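Local structure of muramidase (6ZMV) at residues 5-8 with 13-16; 22-27 with 182-187; 60-65 with 70-75; 88-93 with 198-203; 111-116 with 148-153. The protein cleaves bacterial peptidoglycan as a fungal lysozyme of glycoside hydrolase family 25, probably at the beta-1,4 bond between N-acetylmuramic acid and N-acetylglucosamine. All blocks are in the same frame, centred on the assembly; numbering follows the deposited sequence. Where two conformers were deposited one is given.

Contact 1: residues 5-8 with 13-16; sequences FDIS and SVNY
Phe5 and Ile7 of strand 2-7 hold Val14 and Tyr16 in the first beta-alpha-beta crossover of the GH25 barrel, where this strand leads through a short loop into helix 16-21 and back to the parallel strand 26-33. At Phe5, CG sits between the backbone N and the carbonyl carbon (chi1 64°), which carries the ring out toward the loop. The ring then slides past Val14, and its CE2 meets Val14 CG1 at 4.1 Å, the methyl lying at the ring edge near its plane. Asp6, next along the strand, turns the other way, to Gln179 and a bound glycerol. Ile7 brings the pattern back to the loop. Its extended branch points CD1 at Val14, and the two side chains meet tip to tip, CD1 to Val14 CG2 at 4.1 Å. Val14 therefore gives CG1 to Phe5 and CG2 to Ile7. The Tyr16 ring is fixed at its far end by a hydrogen bond between the phenol oxygen and His45 ND1, while Val14 O lies over one face near the rim. At the edge of that ring, near its plane, Ile7 CD1 stands 4.2 Å from Tyr16 CE1.

Contact 2: residues 22-27 with 182-187; sequences SGARFV and DKYAYG
Ala24 and Ser22 meet two tyrosines of the 182-187 loop by van der Waals contact, with no hydrogen bond between the segments. The methyl of Ala24 rests against the phenol end of Tyr184, CB to OH at 3.5 Å. Ser22 OG faces both tyrosines: it is 3.7 Å from Tyr184 OH, and it approaches the Tyr186 ring obliquely, 3.7 Å from Tyr186 CE2. Tyr184 reaches this place because its CG is anti to the backbone N (chi1 -176°), and the ring runs out from the loop beside Phe5, with which it stacks. The carbonyl oxygen of Gly187 lies in the plane of the Tyr184 ring, at its edge.

In the fold, the 22-27 segment is the return from helix 16-21 into strand 26-33, within the first beta-alpha-beta unit of the barrel; 182-187 is the connection between the antiparallel strands 177-181 and 189-193. Both tyrosines also touch Ala19 of that helix.

Several side-chain and turn hydrogen bonds stay local. Ser22 OG bonds to Ala19 O, one turn back. Gly23, with positive phi, ends the helix in a Schellman motif. Arg25 NH2 donates to Ala24 O at 2.8 Å, from above the carbonyl plane, and also to Tyr20 O, whose ring makes a cation-pi contact with the guanidinium. Across the way, the type I turn Tyr184 to Gly187 is closed by Gly187 N bonding to Tyr184 O at 2.9 Å.

Contact 3: residues 60-65 with 70-75; sequences HFARPA and SAQADF
Gln72 reaches out of helix 69-78 and puts its amide between the His60 ring and the backbone of Arg63. Its CG lies anti to the carbonyl carbon and the chain is extended beyond it (chi2 -179°), which carries the amide the full distance to the loop. OE1 is gripped twice, with both donors in the carbonyl plane and each on its own lone pair: His60 NE2 at 2.8 Å from Gln72 OE1, and Arg63 N at 3.0 Å from the same OE1. The histidine bond is almost straight, 176° at the hydrogen, and OE1 lies in the imidazole plane, yet ring and amide planes are turned 56° apart. On the other branch, Gln72 NE2 donates to Arg63 O at 2.8 Å, from above that carbonyl's plane, and has a second partner in Ser67 OG.

This joins the C-terminal end of strand 55-61 to the helix that follows it, inside the beta-alpha-beta unit completed by strand 93-95. Were Gln72 cut back to an alanine, His60 NE2 and both backbone groups of Arg63 would probably be left without their mates, weakening the tie between loop and helix.

His60, its CG anti to the backbone N, projects toward the helix and is held at its other nitrogen by Thr32 OG1, so both ends of the ring are tied. Gln72 CB packs 3.5 Å from His60 NE2. The Arg63 side chain leads off in another direction, its guanidinium lying over Phe61 CE1 and reaching Glu33 in a salt bridge.

Contact 4: residues 88-93 with 198-203; sequences ITLPGM and DRLKAL
Thr89 OG1, gripped by Asp86 OD1, Arg56 NH1 and a bound glycerol, pins the chain just ahead of Leu90, whose CD2 is the methyl that meets Leu200 and Leu203 across the contact. No hydrogen bond crosses between the segments, and the side-chain packing is apolar. Leu90 CD2 lies 4.0 Å from Leu200 CD1, the two side chains crossing at about a right angle, and 4.1 Å from Leu203 CD2, at a more slanting approach. A single methyl is thus received by two leucines three residues apart on the same helix. These two share one conformation, CG anti to the backbone N (chi1 172° in Leu200 and 177° in Leu203), which carries Leu200 CD1 and Leu203 CD2 to that one methyl of Leu90. Pro91 continues the packing through CD, which is 4.5 Å from Leu203 CG and 4.3 Å from Leu203 O. That carbonyl oxygen takes a hydrogen bond from Arg129 NH2, which gives the polar backbone near the end of the helix a partner beside the apolar patch.

In the barrel, 88-93 is the run-in to strand 93-95, and helix 197-205 packs against it, near the ends where strands 26-33 and 55-61 begin. Leu90 and Leu200 both touch Ile55 of strand 55-61; Leu200 also meets Phe26 of strand 26-33, and with Leu203 it leans on Phe193 at the close of the antiparallel strand 189-193.

Contact 5: residues 111-116 with 148-153; sequences AMVNWI and NKFATT
Phe150 points its ring at helix 109-127 and lays one face on Ile116. From CB the side chain sets out with CG anti to the carbonyl carbon, a torsion that aims the ring at the helix. CD2, on the ring's near side, only just reaches Ile116 CG2; further out, CE1 and CE2 pass over that same methyl, CE2 the nearer of the two. CG2 sits 3.9 Å from the ring centroid, 24° off the normal, a CH-pi contact over the face. At the tip, CZ meets Ile116 CG2 at 3.6 Å and, in the ring plane, comes edge-on to Val113 O at 3.7 Å. The opposite face is covered by CB of Lys149, its neighbour in the type I turn from Asn148 to Ala151. The lysine chain runs out extended, so that CD packs 3.8 Å from Val113 CG1 and NZ goes on to bond with Ser117 OG.

The contact seats the loop before strand 156-159 on helix 109-127 of the barrel, with Trp140 and Ile133 touching both Phe150 and Ile116. Replacing the Phe150 ring by the methyl of an alanine removes the CH-pi contact and would probably open a gap between Ile116 and Lys149 CB. Apolar contact does most of the work: the ring's hydrogen-bearing edge faces a carbonyl oxygen that already bonds to Ser117 OG, and the lysine charge is carried past the patch rather than into it.

How the contacts relate
From the N terminus, contact 1 closes the short loop between strand 2-7 and helix 16-21, its segments four residues apart. Contact 2 then opens at 22-27 and closes only at 182-187, so its long loop encloses contacts 3 and 5. Contact 3 is again local, tying strand 55-61 to its helix. Contact 4 opens within contact 2 and closes beyond it, at 198-203, so the two cross, and contact 5 also falls inside contact 4. The contacts join through the barrel: Phe5 pairs with Phe26 by backbone between contacts 1 and 2, Phe26 packs on Leu90 between 2 and 4, His60 N reaches Met93 O between 3 and 4, and Trp115 bridges 3 and 5.

Contact 1: residues 5-8 with 13-16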
# COMPACT_ATOMS: atom_id res chain seq x y z
N PHE A 5 7.28 -8.04 -1.58
CA PHE A 5 6.85 -8.35 -0.22
C PHE A 5 6.54 -7.06 0.50
O PHE A 5 6.79 -5.96 -0.03
CB PHE A 5 7.89 -9.20 0.51
CG PHE A 5 9.24 -8.59 0.77
CD1 PHE A 5 10.13 -8.28 -0.28
CD2 PHE A 5 9.72 -8.46 2.09
CE1 PHE A 5 11.40 -7.82 0.01
CE2 PHE A 5 10.99 -8.01 2.35
CZ PHE A 5 11.83 -7.70 1.32
N ASP A 6 5.97 -7.18 1.68
CA ASP A 6 5.70 -6.00 2.49
C ASP A 6 6.05 -6.30 3.97
O ASP A 6 5.86 -7.46 4.44
CB ASP A 6 4.30 -5.46 2.27
CG ASP A 6 3.22 -6.38 2.68
OD1 ASP A 6 2.88 -6.44 3.92
OD2 ASP A 6 2.69 -7.06 1.78
N ILE A 7 6.55 -5.30 4.66
CA ILE A 7 7.14 -5.43 6.01
C ILE A 7 6.83 -4.20 6.83
O ILE A 7 6.38 -3.15 6.33
CB ILE A 7 8.67 -5.63 5.92
CG1 ILE A 7 9.39 -4.53 5.13
CG2 ILE A 7 8.98 -7.01 5.35
CD1 ILE A 7 10.90 -4.67 5.03
N SER A 8 7.10 -4.33 8.11
CA SER A 8 6.85 -3.31 9.14
C SER A 8 7.80 -3.57 10.31
O SER A 8 8.66 -4.42 10.25
CB SER A 8 5.41 -3.37 9.58
OG SER A 8 5.16 -4.53 10.36
N SER A 13 14.42 -7.11 11.70
CA SER A 13 15.62 -7.43 10.90
C SER A 13 15.15 -8.12 9.64
O SER A 13 14.42 -9.12 9.71
CB SER A 13 16.55 -8.34 11.67
OG SER A 13 17.74 -8.56 10.96
N VAL A 14 15.62 -7.65 8.52
CA VAL A 14 15.32 -8.25 7.18
C VAL A 14 16.62 -8.34 6.36
O VAL A 14 17.29 -7.33 6.27
CB VAL A 14 14.23 -7.45 6.44
CG1 VAL A 14 14.05 -7.97 5.03
CG2 VAL A 14 12.88 -7.56 7.14
N ASN A 15 16.86 -9.46 5.69
CA ASN A 15 18.00 -9.60 4.77
C ASN A 15 17.54 -9.14 3.39
O ASN A 15 17.10 -9.92 2.55
CB ASN A 15 18.45 -11.04 4.76
CG ASN A 15 19.67 -11.35 3.92
OD1 ASN A 15 20.10 -12.54 3.80
ND2 ASN A 15 20.17 -10.35 3.29
N TYR A 16 17.64 -7.84 3.17
CA TYR A 16 17.12 -7.20 1.96
C TYR A 16 17.81 -7.81 0.72
O TYR A 16 17.21 -8.06 -0.32
CB TYR A 16 17.31 -5.70 1.95
CG TYR A 16 16.84 -5.05 3.23
CD1 TYR A 16 15.51 -4.85 3.50
CD2 TYR A 16 17.73 -4.71 4.23
CE1 TYR A 16 15.07 -4.34 4.72
CE2 TYR A 16 17.33 -4.23 5.47
CZ TYR A 16 15.98 -4.08 5.75
OH TYR A 16 15.63 -3.65 6.97

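Contact 2: residues 22-27 with 182-187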
# COMPACT_ATOMS: atom_id res chain seq x y z
N SER A 22 16.91 -13.73 -4.17
CA SER A 22 15.87 -14.77 -4.34
C SER A 22 14.81 -14.40 -5.36
O SER A 22 13.97 -15.25 -5.65
CB SER A 22 15.21 -15.08 -2.99
OG SER A 22 14.20 -14.10 -2.66
N GLY A 23 14.81 -13.15 -5.83
CA GLY A 23 13.92 -12.73 -6.93
C GLY A 23 13.04 -11.56 -6.58
O GLY A 23 12.31 -11.10 -7.45
N ALA A 24 13.00 -11.14 -5.32
CA ALA A 24 12.16 -9.97 -4.99
C ALA A 24 12.69 -8.77 -5.75
O ALA A 24 13.93 -8.55 -5.79
CB ALA A 24 12.12 -9.66 -3.51
N ARG A 25 11.78 -7.93 -6.26
CA ARG A 25 12.14 -6.69 -6.91
C ARG A 25 11.54 -5.45 -6.25
O ARG A 25 11.93 -4.35 -6.64
CB ARG A 25 11.90 -6.75 -8.42
CG ARG A 25 12.77 -7.79 -9.10
CD ARG A 25 14.21 -7.39 -9.22
NE ARG A 25 15.09 -8.35 -9.85
CZ ARG A 25 15.75 -9.29 -9.21
NH1 ARG A 25 16.59 -10.11 -9.83
NH2 ARG A 25 15.54 -9.48 -7.93
N PHE A 26 10.57 -5.61 -5.35
CA PHE A 26 10.00 -4.45 -4.67
C PHE A 26 9.62 -4.84 -3.26
O PHE A 26 9.40 -6.02 -2.94
CB PHE A 26 8.80 -3.85 -5.44
CG PHE A 26 7.58 -4.74 -5.45
CD1 PHE A 26 7.45 -5.74 -6.37
CD2 PHE A 26 6.54 -4.61 -4.52
CE1 PHE A 26 6.34 -6.58 -6.39
CE2 PHE A 26 5.46 -5.48 -4.48
CZ PHE A 26 5.35 -6.45 -5.46
N VAL A 27 9.54 -3.82 -2.42
CA VAL A 27 9.05 -3.98 -1.04
C VAL A 27 8.24 -2.75 -0.66
O VAL A 27 8.60 -1.64 -1.03
CB VAL A 27 10.22 -4.24 -0.05
CG1 VAL A 27 11.21 -3.08 -0.06
CG2 VAL A 27 9.70 -4.59 1.32
N ASP A 182 0.65 -14.30 3.91
CA ASP A 182 1.18 -13.55 5.04
C ASP A 182 2.45 -14.22 5.56
O ASP A 182 2.74 -14.06 6.74
CB ASP A 182 0.12 -13.32 6.12
CG ASP A 182 -0.48 -14.58 6.71
OD1 ASP A 182 -0.08 -15.65 6.29
OD2 ASP A 182 -1.37 -14.43 7.60
N LYS A 183 3.18 -14.94 4.69
CA LYS A 183 4.30 -15.87 5.07
C LYS A 183 5.50 -15.69 4.14
O LYS A 183 6.09 -16.68 3.73
CB LYS A 183 3.88 -17.34 5.01
CG LYS A 183 2.69 -17.72 5.87
N TYR A 184 5.87 -14.46 3.79
CA TYR A 184 7.07 -14.29 2.94
C TYR A 184 8.31 -14.83 3.67
O TYR A 184 8.50 -14.57 4.88
CB TYR A 184 7.25 -12.81 2.58
CG TYR A 184 8.39 -12.59 1.63
CD1 TYR A 184 8.30 -13.11 0.35
CD2 TYR A 184 9.50 -11.84 1.97
CE1 TYR A 184 9.34 -12.96 -0.53
CE2 TYR A 184 10.52 -11.63 1.05
CZ TYR A 184 10.45 -12.21 -0.20
OH TYR A 184 11.49 -12.06 -1.10
N ALA A 185 9.21 -15.49 2.95
CA ALA A 185 10.34 -16.21 3.59
C ALA A 185 11.22 -15.30 4.45
O ALA A 185 11.66 -15.68 5.52
CB ALA A 185 11.15 -16.94 2.57
N TYR A 186 11.44 -14.06 4.03
CA TYR A 186 12.36 -13.13 4.72
C TYR A 186 11.63 -12.35 5.79
O TYR A 186 12.26 -11.58 6.51
CB TYR A 186 13.02 -12.18 3.74
CG TYR A 186 14.07 -12.87 2.91
CD1 TYR A 186 15.34 -13.08 3.42
CD2 TYR A 186 13.75 -13.45 1.70
CE1 TYR A 186 16.30 -13.81 2.74
CE2 TYR A 186 14.71 -14.14 0.99
CZ TYR A 186 15.95 -14.37 1.54
OH TYR A 186 16.86 -15.11 0.85
N GLY A 187 10.31 -12.60 5.93
CA GLY A 187 9.47 -11.89 6.86
C GLY A 187 8.42 -11.10 6.13
O GLY A 187 8.62 -10.58 5.01

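Contact 3: residues 60-65 with 70-75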
# COMPACT_ATOMS: atom_id res chain seq x y z
N HIS A 60 0.56 3.55 4.71
CA HIS A 60 -0.15 4.15 5.84
C HIS A 60 -1.30 3.26 6.28
O HIS A 60 -2.21 3.00 5.48
CB HIS A 60 -0.72 5.50 5.40
CG HIS A 60 -1.48 6.14 6.52
ND1 HIS A 60 -0.82 6.71 7.58
CD2 HIS A 60 -2.79 6.20 6.79
CE1 HIS A 60 -1.75 7.13 8.44
NE2 HIS A 60 -2.98 6.83 7.98
N PHE A 61 -1.27 2.81 7.53
CA PHE A 61 -2.38 2.07 8.12
C PHE A 61 -3.48 3.06 8.53
O PHE A 61 -3.32 3.80 9.49
CB PHE A 61 -1.85 1.20 9.26
CG PHE A 61 -2.84 0.23 9.84
CD1 PHE A 61 -4.08 0.62 10.34
CD2 PHE A 61 -2.46 -1.09 10.00
CE1 PHE A 61 -4.96 -0.32 10.82
CE2 PHE A 61 -3.33 -2.02 10.52
CZ PHE A 61 -4.55 -1.62 10.95
N ALA A 62 -4.55 3.12 7.79
CA ALA A 62 -5.63 4.10 7.99
C ALA A 62 -6.32 3.82 9.32
O ALA A 62 -6.69 2.68 9.65
CB ALA A 62 -6.66 4.01 6.88
N ARG A 63 -6.66 4.91 10.01
CA ARG A 63 -7.57 4.85 11.18
C ARG A 63 -8.66 5.89 10.99
O ARG A 63 -8.56 7.01 11.46
CB ARG A 63 -6.76 5.05 12.45
CG ARG A 63 -5.76 3.95 12.80
CD ARG A 63 -6.45 2.73 13.38
NE ARG A 63 -5.64 1.65 13.80
CZ ARG A 63 -6.04 0.40 14.00
NH1 ARG A 63 -7.31 0.01 13.85
NH2 ARG A 63 -5.10 -0.45 14.37
N PRO A 64 -9.65 5.60 10.14
CA PRO A 64 -10.59 6.66 9.76
C PRO A 64 -11.41 7.27 10.90
O PRO A 64 -11.93 8.33 10.69
CB PRO A 64 -11.47 5.96 8.71
CG PRO A 64 -10.60 4.90 8.14
CD PRO A 64 -9.85 4.36 9.35
N ALA A 65 -11.58 6.58 12.02
CA ALA A 65 -12.33 7.17 13.15
C ALA A 65 -11.48 8.20 13.88
O ALA A 65 -12.08 8.91 14.67
CB ALA A 65 -12.76 6.08 14.09
N SER A 70 -7.49 13.83 5.11
CA SER A 70 -6.46 14.83 4.78
C SER A 70 -5.35 14.82 5.83
O SER A 70 -4.14 14.88 5.48
CB SER A 70 -7.05 16.20 4.64
OG SER A 70 -6.12 17.05 4.00
N ALA A 71 -5.73 14.80 7.09
CA ALA A 71 -4.73 14.88 8.18
C ALA A 71 -3.82 13.65 8.12
O ALA A 71 -2.62 13.76 8.36
CB ALA A 71 -5.43 14.98 9.49
N GLN A 72 -4.38 12.48 7.85
CA GLN A 72 -3.55 11.27 7.77
C GLN A 72 -2.68 11.25 6.51
O GLN A 72 -1.53 10.80 6.61
CB GLN A 72 -4.44 10.05 7.93
CG GLN A 72 -4.75 9.83 9.40
CD GLN A 72 -5.61 8.64 9.72
OE1 GLN A 72 -5.39 7.51 9.29
NE2 GLN A 72 -6.61 8.86 10.57
N ALA A 73 -3.16 11.78 5.40
CA ALA A 73 -2.29 11.92 4.22
C ALA A 73 -1.12 12.85 4.51
O ALA A 73 0.00 12.53 4.12
CB ALA A 73 -3.05 12.39 3.01
N ASP A 74 -1.35 13.94 5.24
CA ASP A 74 -0.25 14.88 5.55
C ASP A 74 0.79 14.14 6.41
O ASP A 74 2.01 14.25 6.20
CB ASP A 74 -0.77 16.06 6.37
CG ASP A 74 -1.47 17.11 5.56
OD1 ASP A 74 -1.38 17.08 4.35
OD2 ASP A 74 -2.13 17.97 6.19
N PHE A 75 0.31 13.42 7.43
CA PHE A 75 1.18 12.71 8.37
C PHE A 75 2.01 11.65 7.65
O PHE A 75 3.22 11.55 7.84
CB PHE A 75 0.32 12.15 9.51
CG PHE A 75 1.12 11.43 10.55
CD1 PHE A 75 2.07 12.10 11.31
CD2 PHE A 75 0.83 10.12 10.85
CE1 PHE A 75 2.75 11.40 12.29
CE2 PHE A 75 1.56 9.41 11.78
CZ PHE A 75 2.52 10.06 12.49

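Contact 4: residues 88-93 with 198-203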
# COMPACT_ATOMS: atom_id res chain seq x y z
N ILE A 88 12.89 4.46 -8.46
CA ILE A 88 12.95 3.37 -7.48
C ILE A 88 11.91 3.59 -6.38
O ILE A 88 11.90 2.81 -5.43
CB ILE A 88 14.35 3.19 -6.87
CG1 ILE A 88 14.75 4.43 -6.09
CG2 ILE A 88 15.36 2.77 -7.92
CD1 ILE A 88 16.00 4.23 -5.23
N THR A 89 10.94 4.44 -6.58
CA THR A 89 9.96 4.76 -5.54
C THR A 89 8.53 4.46 -6.01
O THR A 89 8.07 4.97 -7.00
CB THR A 89 10.05 6.21 -5.07
OG1 THR A 89 11.41 6.55 -4.83
CG2 THR A 89 9.28 6.43 -3.79
N LEU A 90 7.85 3.58 -5.28
CA LEU A 90 6.44 3.33 -5.52
C LEU A 90 5.61 4.49 -5.00
O LEU A 90 5.96 5.08 -3.97
CB LEU A 90 5.98 2.06 -4.81
CG LEU A 90 6.58 0.76 -5.35
CD1 LEU A 90 6.20 -0.42 -4.46
CD2 LEU A 90 6.11 0.54 -6.76
N PRO A 91 4.46 4.78 -5.61
CA PRO A 91 3.54 5.70 -4.96
C PRO A 91 3.17 5.11 -3.61
O PRO A 91 3.00 3.91 -3.46
CB PRO A 91 2.34 5.77 -5.91
CG PRO A 91 2.44 4.52 -6.79
CD PRO A 91 3.91 4.17 -6.84
N GLY A 92 2.94 5.98 -2.64
CA GLY A 92 2.57 5.53 -1.31
C GLY A 92 1.27 4.73 -1.34
O GLY A 92 0.40 4.98 -2.18
N MET A 93 1.12 3.79 -0.41
CA MET A 93 -0.04 2.88 -0.35
C MET A 93 -0.91 3.19 0.89
O MET A 93 -0.39 3.23 2.02
CB MET A 93 0.44 1.42 -0.36
CG MET A 93 -0.69 0.46 -0.36
SD MET A 93 -0.09 -1.27 -0.45
CE MET A 93 0.08 -1.64 1.28
N ASP A 198 9.77 -4.37 -16.31
CA ASP A 198 9.75 -3.09 -17.04
C ASP A 198 8.45 -2.35 -16.70
O ASP A 198 8.44 -1.10 -16.53
CB ASP A 198 9.89 -3.31 -18.56
CG ASP A 198 11.26 -3.80 -18.96
OD1 ASP A 198 12.27 -3.24 -18.47
OD2 ASP A 198 11.30 -4.76 -19.74
N ARG A 199 7.33 -3.08 -16.64
CA ARG A 199 6.04 -2.43 -16.31
C ARG A 199 6.08 -1.88 -14.87
O ARG A 199 5.58 -0.79 -14.58
CB ARG A 199 4.90 -3.38 -16.56
CG ARG A 199 3.55 -2.68 -16.52
CD ARG A 199 2.38 -3.63 -16.43
NE ARG A 199 1.95 -4.20 -17.66
CZ ARG A 199 1.07 -3.64 -18.54
NH1 ARG A 199 0.71 -2.39 -18.48
NH2 ARG A 199 0.68 -4.32 -19.55
N LEU A 200 6.71 -2.60 -13.95
CA LEU A 200 6.86 -2.14 -12.56
C LEU A 200 7.72 -0.87 -12.50
O LEU A 200 7.41 0.06 -11.79
CB LEU A 200 7.45 -3.27 -11.72
CG LEU A 200 7.85 -2.88 -10.31
CD1 LEU A 200 6.65 -2.36 -9.49
CD2 LEU A 200 8.47 -4.05 -9.62
N LYS A 201 8.81 -0.84 -13.23
CA LYS A 201 9.68 0.36 -13.31
C LYS A 201 8.88 1.56 -13.82
O LYS A 201 9.07 2.67 -13.31
CB LYS A 201 10.89 0.09 -14.17
CG LYS A 201 11.93 -0.80 -13.54
CD LYS A 201 13.05 -1.23 -14.45
CE LYS A 201 14.10 -2.02 -13.70
NZ LYS A 201 15.13 -2.49 -14.65
N ALA A 202 8.00 1.34 -14.80
CA ALA A 202 7.13 2.40 -15.32
C ALA A 202 6.17 2.88 -14.24
O ALA A 202 5.93 4.07 -14.10
CB ALA A 202 6.42 1.94 -16.55
N LEU A 203 5.60 1.97 -13.48
CA LEU A 203 4.74 2.37 -12.31
C LEU A 203 5.54 3.25 -11.34
O LEU A 203 5.04 4.28 -10.95
CB LEU A 203 4.23 1.13 -11.57
CG LEU A 203 3.41 1.45 -10.34
CD1 LEU A 203 2.15 2.20 -10.74
CD2 LEU A 203 3.11 0.20 -9.51

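Contact 5: residues 111-116 with 148-153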
# COMPACT_ATOMS: atom_id res chain seq x y z
N ALA A 111 -19.50 7.93 4.23
CA ALA A 111 -18.44 8.55 5.05
C ALA A 111 -17.10 7.91 4.75
O ALA A 111 -16.11 8.64 4.66
CB ALA A 111 -18.74 8.45 6.52
N MET A 112 -17.06 6.59 4.57
CA MET A 112 -15.78 5.93 4.26
C MET A 112 -15.27 6.39 2.88
O MET A 112 -14.08 6.63 2.72
CB MET A 112 -15.93 4.41 4.30
CG MET A 112 -14.65 3.71 4.08
SD MET A 112 -13.41 3.98 5.41
CE MET A 112 -14.05 2.90 6.65
N VAL A 113 -16.14 6.42 1.88
CA VAL A 113 -15.70 6.89 0.55
C VAL A 113 -15.21 8.32 0.66
O VAL A 113 -14.18 8.64 0.05
CB VAL A 113 -16.85 6.72 -0.46
CG1 VAL A 113 -16.52 7.39 -1.78
CG2 VAL A 113 -17.12 5.24 -0.73
N ASN A 114 -15.92 9.16 1.40
CA ASN A 114 -15.47 10.58 1.55
C ASN A 114 -14.09 10.63 2.23
O ASN A 114 -13.27 11.45 1.86
CB ASN A 114 -16.51 11.41 2.31
CG ASN A 114 -17.76 11.68 1.51
OD1 ASN A 114 -17.74 11.54 0.28
ND2 ASN A 114 -18.81 12.02 2.22
N TRP A 115 -13.89 9.81 3.25
CA TRP A 115 -12.63 9.81 4.02
C TRP A 115 -11.49 9.36 3.08
O TRP A 115 -10.44 10.02 3.01
CB TRP A 115 -12.72 8.81 5.18
CG TRP A 115 -11.57 8.87 6.12
CD1 TRP A 115 -11.55 9.60 7.25
CD2 TRP A 115 -10.26 8.26 5.99
NE1 TRP A 115 -10.32 9.48 7.86
CE2 TRP A 115 -9.49 8.70 7.09
CE3 TRP A 115 -9.67 7.43 5.06
CZ2 TRP A 115 -8.18 8.27 7.30
CZ3 TRP A 115 -8.39 7.03 5.23
CH2 TRP A 115 -7.64 7.49 6.31
N ILE A 116 -11.70 8.29 2.32
CA ILE A 116 -10.65 7.83 1.38
C ILE A 116 -10.41 8.90 0.32
O ILE A 116 -9.28 9.15 -0.03
CB ILE A 116 -11.05 6.50 0.77
CG1 ILE A 116 -11.12 5.41 1.82
CG2 ILE A 116 -10.09 6.10 -0.36
CD1 ILE A 116 -11.76 4.10 1.34
N ASN A 148 -16.71 2.46 -6.97
CA ASN A 148 -15.83 2.54 -8.14
C ASN A 148 -15.15 3.90 -8.24
O ASN A 148 -14.48 4.16 -9.24
CB ASN A 148 -16.56 2.19 -9.43
CG ASN A 148 -17.58 3.18 -9.86
OD1 ASN A 148 -17.71 4.21 -9.23
ND2 ASN A 148 -18.25 2.91 -10.97
N LYS A 149 -15.22 4.74 -7.20
CA LYS A 149 -14.72 6.11 -7.31
C LYS A 149 -13.22 6.21 -7.63
O LYS A 149 -12.80 7.24 -8.19
CB LYS A 149 -15.01 6.85 -6.01
CG LYS A 149 -14.67 8.34 -6.03
CD LYS A 149 -15.25 9.14 -4.88
CE LYS A 149 -14.96 10.62 -5.11
NZ LYS A 149 -15.37 11.43 -3.97
N PHE A 150 -12.44 5.23 -7.24
CA PHE A 150 -10.95 5.28 -7.31
C PHE A 150 -10.40 4.42 -8.43
O PHE A 150 -9.19 4.35 -8.60
CB PHE A 150 -10.36 4.94 -5.95
CG PHE A 150 -11.00 5.72 -4.82
CD1 PHE A 150 -10.87 7.09 -4.71
CD2 PHE A 150 -11.87 5.08 -3.97
CE1 PHE A 150 -11.55 7.78 -3.73
CE2 PHE A 150 -12.58 5.79 -3.00
CZ PHE A 150 -12.41 7.14 -2.89
N ALA A 151 -11.28 3.74 -9.15
CA ALA A 151 -10.90 2.67 -10.10
C ALA A 151 -10.10 3.21 -11.27
O ALA A 151 -9.37 2.39 -11.83
CB ALA A 151 -12.10 1.93 -10.56
N THR A 152 -10.21 4.49 -11.60
CA THR A 152 -9.47 5.07 -12.73
C THR A 152 -8.24 5.86 -12.33
O THR A 152 -7.53 6.26 -13.19
CB THR A 152 -10.37 5.94 -13.63
OG1 THR A 152 -10.83 7.06 -12.87
CG2 THR A 152 -11.58 5.19 -14.14
N THR A 153 -7.97 5.97 -11.03
CA THR A 153 -6.92 6.85 -10.52
C THR A 153 -5.92 6.17 -9.60
O THR A 153 -4.74 6.46 -9.72
CB THR A 153 -7.54 8.03 -9.79
OG1 THR A 153 -8.48 7.60 -8.82
CG2 THR A 153 -8.19 8.99 -10.77